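Local structure of sulfotransferase (Alicyclobacillus acidocaldarius subsp. acidocaldarius, 3RNL) at residues 90-98 with 156-164. The protein probably transfers sulfuryl groups to an acceptor substrate, as a bacterial member of the sulfotransferase family with a P-loop-related fold, and binds magnesium. Sequence-based numbering, arbitrary orientation.
Sequences SVFYLFYPG and EPLWYYRAV
Phe92 lays one face of its ring over the ring of Pro157. The contact is a CH-pi interaction, with Pro157 CB 3.8 Å from the Phe92 ring centroid and lying off the ring centre. Val91 CG2 covers the opposite face. The far end of the Phe92 ring reaches the 3-10 turn at 157-159, where CZ lies 3.4 Å from Leu158 N. That N-H is already used: Leu158 N donates to Glu156 OE2 at 3.2 Å, from above the carboxylate plane. The carboxylate stands steeply to the Phe92 ring, their planes 77° apart, and its OE1 forms a salt bridge with Arg135. With an alanine at Phe92, Pro157 CB would probably lose the ring face it packs on, and a gap would open beside Leu158 and Val164.

Phe95 makes the second half of the contact. Its CG is anti to the backbone N (chi1 174°), which carries the ring across to the other segment. Val164 CG2 sits over one face, 4.1 Å from the Phe95 centroid, in another CH-pi contact. Ala163 O lies at the ring edge. Phe95 CZ meets the edge of the Tyr160 ring, 3.7 Å from CD2, with the two planes at 66°. Tyr96 crosses Pro157 at about a right angle, its OH against Pro157 CG. One water links the two tyrosines, 2.7 Å from Tyr96 OH and 3.1 Å from Tyr160 OH. No direct hydrogen bond joins the segments, so apolar side chains carry this mostly buried contact.

The contact joins two loops of the alpha-beta-alpha sandwich. Segment 90-98 links strand 85-89 of the parallel sheet to helix 99-106. Segment 156-164 leads from helix 147-152 to helix 167-178. Leu158 and Val164 also touch helix 119-132, and Phe95 rests on Gln170 of helix 167-178.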
ATOM      1  N   SER A  90      -6.211  -2.343  -0.271  1.00 10.72           N
ATOM      2  CA  SER A  90      -5.424  -3.459  -0.832  1.00 11.89           C
ATOM      3  C   SER A  90      -4.037  -2.919  -1.155  1.00 11.10           C
ATOM      4  O   SER A  90      -3.916  -1.972  -1.937  1.00  9.37           O
ATOM      5  CB  SER A  90      -6.083  -3.973  -2.126  1.00 10.13           C
ATOM      6  OG  SER A  90      -7.342  -4.569  -1.858  1.00 11.04           O
ATOM      7  N   VAL A  91      -2.994  -3.517  -0.580  1.00 10.37           N
ATOM      8  CA  VAL A  91      -1.675  -2.893  -0.603  1.00  9.27           C
ATOM      9  C   VAL A  91      -0.923  -2.941  -1.933  1.00 12.62           C
ATOM     10  O   VAL A  91       0.045  -2.204  -2.103  1.00 12.93           O
ATOM     11  CB  VAL A  91      -0.771  -3.437   0.513  1.00 16.30           C
ATOM     12  CG1 VAL A  91      -1.388  -3.127   1.875  1.00 21.63           C
ATOM     13  CG2 VAL A  91      -0.540  -4.923   0.320  1.00 14.27           C
ATOM     14  N   PHE A  92      -1.324  -3.803  -2.868  1.00  8.22           N
ATOM     15  CA  PHE A  92      -0.687  -3.783  -4.175  1.00  9.14           C
ATOM     16  C   PHE A  92      -1.444  -2.958  -5.230  1.00  7.79           C
ATOM     17  O   PHE A  92      -1.090  -2.954  -6.403  1.00  9.47           O
ATOM     18  CB  PHE A  92      -0.326  -5.197  -4.655  1.00  8.56           C
ATOM     19  CG  PHE A  92       0.638  -5.896  -3.732  1.00 11.80           C
ATOM     20  CD1 PHE A  92       1.944  -5.439  -3.604  1.00 10.18           C
ATOM     21  CD2 PHE A  92       0.238  -6.986  -2.974  1.00 19.36           C
ATOM     22  CE1 PHE A  92       2.847  -6.085  -2.738  1.00 13.57           C
ATOM     23  CE2 PHE A  92       1.131  -7.623  -2.114  1.00 22.57           C
ATOM     24  CZ  PHE A  92       2.437  -7.165  -1.997  1.00 15.49           C
ATOM     25  N   TYR A  93      -2.509  -2.286  -4.808  1.00  8.60           N
ATOM     26  CA  TYR A  93      -3.159  -1.323  -5.700  1.00  7.35           C
ATOM     27  C   TYR A  93      -2.145  -0.307  -6.249  1.00 10.06           C
ATOM     28  O   TYR A  93      -2.225   0.103  -7.403  1.00 12.45           O
ATOM     29  CB  TYR A  93      -4.258  -0.591  -4.936  1.00  9.41           C
ATOM     30  CG  TYR A  93      -5.603  -1.286  -4.866  1.00  9.33           C
ATOM     31  CD1 TYR A  93      -5.941  -2.309  -5.743  1.00  9.20           C
ATOM     32  CD2 TYR A  93      -6.561  -0.866  -3.949  1.00 11.12           C
ATOM     33  CE1 TYR A  93      -7.195  -2.916  -5.697  1.00  7.91           C
ATOM     34  CE2 TYR A  93      -7.815  -1.466  -3.891  1.00 10.51           C
ATOM     35  CZ  TYR A  93      -8.123  -2.478  -4.775  1.00 10.77           C
ATOM     36  OH  TYR A  93      -9.359  -3.062  -4.721  1.00 11.99           O
ATOM     37  N   LEU A  94      -1.186   0.096  -5.425  1.00  8.09           N
ATOM     38  CA  LEU A  94      -0.193   1.092  -5.853  1.00  9.17           C
ATOM     39  C   LEU A  94       0.731   0.495  -6.920  1.00 11.25           C
ATOM     40  O   LEU A  94       1.132   1.151  -7.893  1.00 10.35           O
ATOM     41  CB  LEU A  94       0.619   1.535  -4.628  1.00  7.69           C
ATOM     42  CG  LEU A  94       1.706   2.576  -4.941  1.00  8.69           C
ATOM     43  CD1 LEU A  94       1.099   3.887  -5.504  1.00 12.35           C
ATOM     44  CD2 LEU A  94       2.556   2.868  -3.693  1.00 10.54           C
ATOM     45  N   PHE A  95       1.033  -0.786  -6.753  1.00  9.27           N
ATOM     46  CA  PHE A  95       2.031  -1.457  -7.578  1.00  9.65           C
ATOM     47  C   PHE A  95       1.532  -1.834  -8.976  1.00 11.78           C
ATOM     48  O   PHE A  95       2.258  -1.667  -9.960  1.00 12.97           O
ATOM     49  CB  PHE A  95       2.521  -2.718  -6.851  1.00  9.04           C
ATOM     50  CG  PHE A  95       3.464  -3.571  -7.675  1.00 13.12           C
ATOM     51  CD1 PHE A  95       4.777  -3.176  -7.877  1.00 13.58           C
ATOM     52  CD2 PHE A  95       3.033  -4.766  -8.241  1.00 14.99           C
ATOM     53  CE1 PHE A  95       5.655  -3.962  -8.628  1.00 15.47           C
ATOM     54  CE2 PHE A  95       3.899  -5.550  -9.002  1.00 20.06           C
ATOM     55  CZ  PHE A  95       5.207  -5.145  -9.195  1.00 15.84           C
ATOM     56  N   TYR A  96       0.311  -2.343  -9.078  1.00 10.17           N
ATOM     57  CA  TYR A  96      -0.181  -2.825 -10.377  1.00  9.30           C
ATOM     58  C   TYR A  96      -0.606  -1.633 -11.236  1.00 10.04           C
ATOM     59  O   TYR A  96      -1.425  -0.815 -10.814  1.00 12.15           O
ATOM     60  CB  TYR A  96      -1.325  -3.825 -10.180  1.00 10.60           C
ATOM     61  CG  TYR A  96      -0.797  -5.183  -9.759  1.00  9.44           C
ATOM     62  CD1 TYR A  96      -0.025  -5.945 -10.636  1.00 12.03           C
ATOM     63  CD2 TYR A  96      -1.030  -5.680  -8.487  1.00 12.15           C
ATOM     64  CE1 TYR A  96       0.484  -7.183 -10.251  1.00 15.57           C
ATOM     65  CE2 TYR A  96      -0.535  -6.923  -8.098  1.00 13.24           C
ATOM     66  CZ  TYR A  96       0.219  -7.664  -8.986  1.00 15.61           C
ATOM     67  OH  TYR A  96       0.729  -8.897  -8.609  1.00 16.42           O
ATOM     68  N   PRO A  97      -0.008  -1.511 -12.428  1.00 11.00           N
ATOM     69  CA  PRO A  97       0.009  -0.235 -13.161  1.00 12.53           C
ATOM     70  C   PRO A  97      -1.316   0.196 -13.776  1.00 11.93           C
ATOM     71  O   PRO A  97      -1.443   1.370 -14.103  1.00 13.05           O
ATOM     72  CB  PRO A  97       1.074  -0.465 -14.242  1.00 14.05           C
ATOM     73  CG  PRO A  97       1.004  -1.931 -14.491  1.00 14.50           C
ATOM     74  CD  PRO A  97       0.754  -2.556 -13.131  1.00 13.30           C
ATOM     75  N   GLY A  98      -2.271  -0.716 -13.936  1.00 10.17           N
ATOM     76  CA  GLY A  98      -3.543  -0.348 -14.529  1.00 14.18           C
ATOM     77  C   GLY A  98      -4.612  -0.020 -13.500  1.00 11.30           C
ATOM     78  O   GLY A  98      -5.739   0.367 -13.853  1.00 10.99           O
ATOM     79  N   GLU A 156       3.980 -13.930  -5.983  1.00 12.06           N
ATOM     80  CA  GLU A 156       3.248 -12.714  -5.623  1.00 12.85           C
ATOM     81  C   GLU A 156       4.199 -11.563  -5.258  1.00 11.84           C
ATOM     82  O   GLU A 156       5.383 -11.778  -4.960  1.00 11.45           O
ATOM     83  CB  GLU A 156       2.257 -12.996  -4.498  1.00 18.89           C
ATOM     84  CG  GLU A 156       2.894 -13.160  -3.149  1.00 19.45           C
ATOM     85  CD  GLU A 156       2.130 -12.386  -2.085  1.00 27.69           C
ATOM     86  OE1 GLU A 156       1.700 -13.022  -1.100  1.00 23.76           O
ATOM     87  OE2 GLU A 156       1.963 -11.150  -2.250  1.00 22.58           O
ATOM     88  N   PRO A 157       3.700 -10.320  -5.329  1.00 12.32           N
ATOM     89  CA  PRO A 157       4.589  -9.154  -5.203  1.00 14.08           C
ATOM     90  C   PRO A 157       5.200  -8.959  -3.820  1.00 11.19           C
ATOM     91  O   PRO A 157       6.131  -8.165  -3.711  1.00 13.05           O
ATOM     92  CB  PRO A 157       3.709  -7.949  -5.594  1.00 16.04           C
ATOM     93  CG  PRO A 157       2.468  -8.524  -6.171  1.00 24.46           C
ATOM     94  CD  PRO A 157       2.325  -9.939  -5.696  1.00 16.52           C
ATOM     95  N   LEU A 158       4.708  -9.639  -2.785  1.00 12.49           N
ATOM     96  CA  LEU A 158       5.379  -9.539  -1.483  1.00 13.31           C
ATOM     97  C   LEU A 158       6.851  -9.921  -1.624  1.00 15.56           C
ATOM     98  O   LEU A 158       7.713  -9.411  -0.903  1.00 14.14           O
ATOM     99  CB  LEU A 158       4.695 -10.421  -0.431  1.00 14.18           C
ATOM    100  CG  LEU A 158       5.203 -10.283   1.016  1.00 17.12           C
ATOM    101  CD1 LEU A 158       5.202  -8.819   1.489  1.00 16.83           C
ATOM    102  CD2 LEU A 158       4.364 -11.146   1.952  1.00 20.99           C
ATOM    103  N   TRP A 159       7.133 -10.813  -2.568  1.00 13.14           N
ATOM    104  CA  TRP A 159       8.501 -11.244  -2.807  1.00 14.72           C
ATOM    105  C   TRP A 159       9.331 -10.224  -3.590  1.00 14.14           C
ATOM    106  O   TRP A 159      10.552 -10.404  -3.710  1.00 15.09           O
ATOM    107  CB  TRP A 159       8.533 -12.565  -3.584  1.00 16.08           C
ATOM    108  CG  TRP A 159       7.835 -13.731  -2.951  1.00 12.96           C
ATOM    109  CD1 TRP A 159       6.517 -14.091  -3.107  1.00 14.78           C
ATOM    110  CD2 TRP A 159       8.433 -14.748  -2.133  1.00 12.98           C
ATOM    111  NE1 TRP A 159       6.257 -15.253  -2.412  1.00 15.63           N
ATOM    112  CE2 TRP A 159       7.413 -15.674  -1.805  1.00 15.70           C
ATOM    113  CE3 TRP A 159       9.721 -14.959  -1.639  1.00 12.07           C
ATOM    114  CZ2 TRP A 159       7.648 -16.794  -1.004  1.00 15.61           C
ATOM    115  CZ3 TRP A 159       9.960 -16.086  -0.843  1.00 15.83           C
ATOM    116  CH2 TRP A 159       8.926 -16.981  -0.530  1.00 15.06           C
ATOM    117  N   TYR A 160       8.732  -9.157  -4.129  1.00 11.37           N
ATOM    118  CA  TYR A 160       9.574  -8.375  -5.022  1.00 13.05           C
ATOM    119  C   TYR A 160      10.086  -7.216  -4.187  1.00 14.61           C
ATOM    120  O   TYR A 160       9.531  -6.109  -4.199  1.00 13.79           O
ATOM    121  CB  TYR A 160       8.703  -7.757  -6.136  1.00 12.12           C
ATOM    122  CG  TYR A 160       7.873  -8.694  -7.009  1.00 13.35           C
ATOM    123  CD1 TYR A 160       8.009 -10.076  -6.953  1.00 15.81           C
ATOM    124  CD2 TYR A 160       6.946  -8.166  -7.902  1.00 14.79           C
ATOM    125  CE1 TYR A 160       7.219 -10.908  -7.768  1.00 16.50           C
ATOM    126  CE2 TYR A 160       6.166  -8.975  -8.706  1.00 18.37           C
ATOM    127  CZ  TYR A 160       6.298 -10.337  -8.636  1.00 19.28           C
ATOM    128  OH  TYR A 160       5.495 -11.114  -9.455  1.00 20.85           O
ATOM    129  N   TYR A 161      11.288  -7.391  -3.669  1.00 15.07           N
ATOM    130  CA  TYR A 161      11.800  -6.479  -2.666  1.00 13.91           C
ATOM    131  C   TYR A 161      12.073  -5.142  -3.305  1.00 12.96           C
ATOM    132  O   TYR A 161      11.707  -4.097  -2.767  1.00 15.87           O
ATOM    133  CB  TYR A 161      13.095  -7.034  -2.087  1.00 15.47           C
ATOM    134  CG  TYR A 161      12.877  -8.314  -1.332  1.00 14.00           C
ATOM    135  CD1 TYR A 161      12.032  -8.357  -0.233  1.00 21.35           C
ATOM    136  CD2 TYR A 161      13.531  -9.483  -1.710  1.00 16.60           C
ATOM    137  CE1 TYR A 161      11.824  -9.538   0.463  1.00 20.30           C
ATOM    138  CE2 TYR A 161      13.329 -10.662  -1.023  1.00 15.62           C
ATOM    139  CZ  TYR A 161      12.486 -10.684   0.064  1.00 15.53           C
ATOM    140  OH  TYR A 161      12.295 -11.866   0.748  1.00 19.10           O
ATOM    141  N   ARG A 162      12.746  -5.187  -4.445  1.00 12.08           N
ATOM    142  CA  ARG A 162      13.100  -3.969  -5.171  1.00 15.44           C
ATOM    143  C   ARG A 162      11.920  -3.387  -5.956  1.00 18.56           C
ATOM    144  O   ARG A 162      11.652  -2.187  -5.875  1.00 15.54           O
ATOM    145  CB  ARG A 162      14.283  -4.229  -6.126  1.00 14.92           C
ATOM    146  CG  ARG A 162      15.643  -4.387  -5.435  1.00 14.35           C
ATOM    147  CD  ARG A 162      16.717  -4.853  -6.452  1.00 18.37           C
ATOM    148  NE  ARG A 162      18.067  -4.417  -6.071  1.00 30.86           N
ATOM    149  CZ  ARG A 162      18.938  -5.164  -5.398  1.00 38.91           C
ATOM    150  NH1 ARG A 162      18.607  -6.390  -5.022  1.00 37.46           N
ATOM    151  NH2 ARG A 162      20.142  -4.687  -5.103  1.00 37.61           N
ATOM    152  N   ALA A 163      11.208  -4.227  -6.710  1.00 12.27           N
ATOM    153  CA  ALA A 163      10.224  -3.689  -7.649  1.00 14.25           C
ATOM    154  C   ALA A 163       9.132  -2.909  -6.920  1.00 12.53           C
ATOM    155  O   ALA A 163       8.686  -1.846  -7.374  1.00 13.72           O
ATOM    156  CB  ALA A 163       9.609  -4.801  -8.496  1.00 16.63           C
ATOM    157  N   VAL A 164       8.698  -3.434  -5.782  1.00 12.31           N
ATOM    158  CA  VAL A 164       7.597  -2.810  -5.048  1.00 11.19           C
ATOM    159  C   VAL A 164       8.024  -1.492  -4.384  1.00 15.40           C
ATOM    160  O   VAL A 164       7.201  -0.608  -4.136  1.00 14.45           O
ATOM    161  CB  VAL A 164       6.990  -3.821  -4.034  1.00 11.00           C
ATOM    162  CG1 VAL A 164       6.099  -3.129  -3.014  1.00 14.10           C
ATOM    163  CG2 VAL A 164       6.212  -4.892  -4.809  1.00 14.54           C
TER
HETATM  164  O   HOH W   1       2.752  -9.840 -10.142  1.00 18.72           O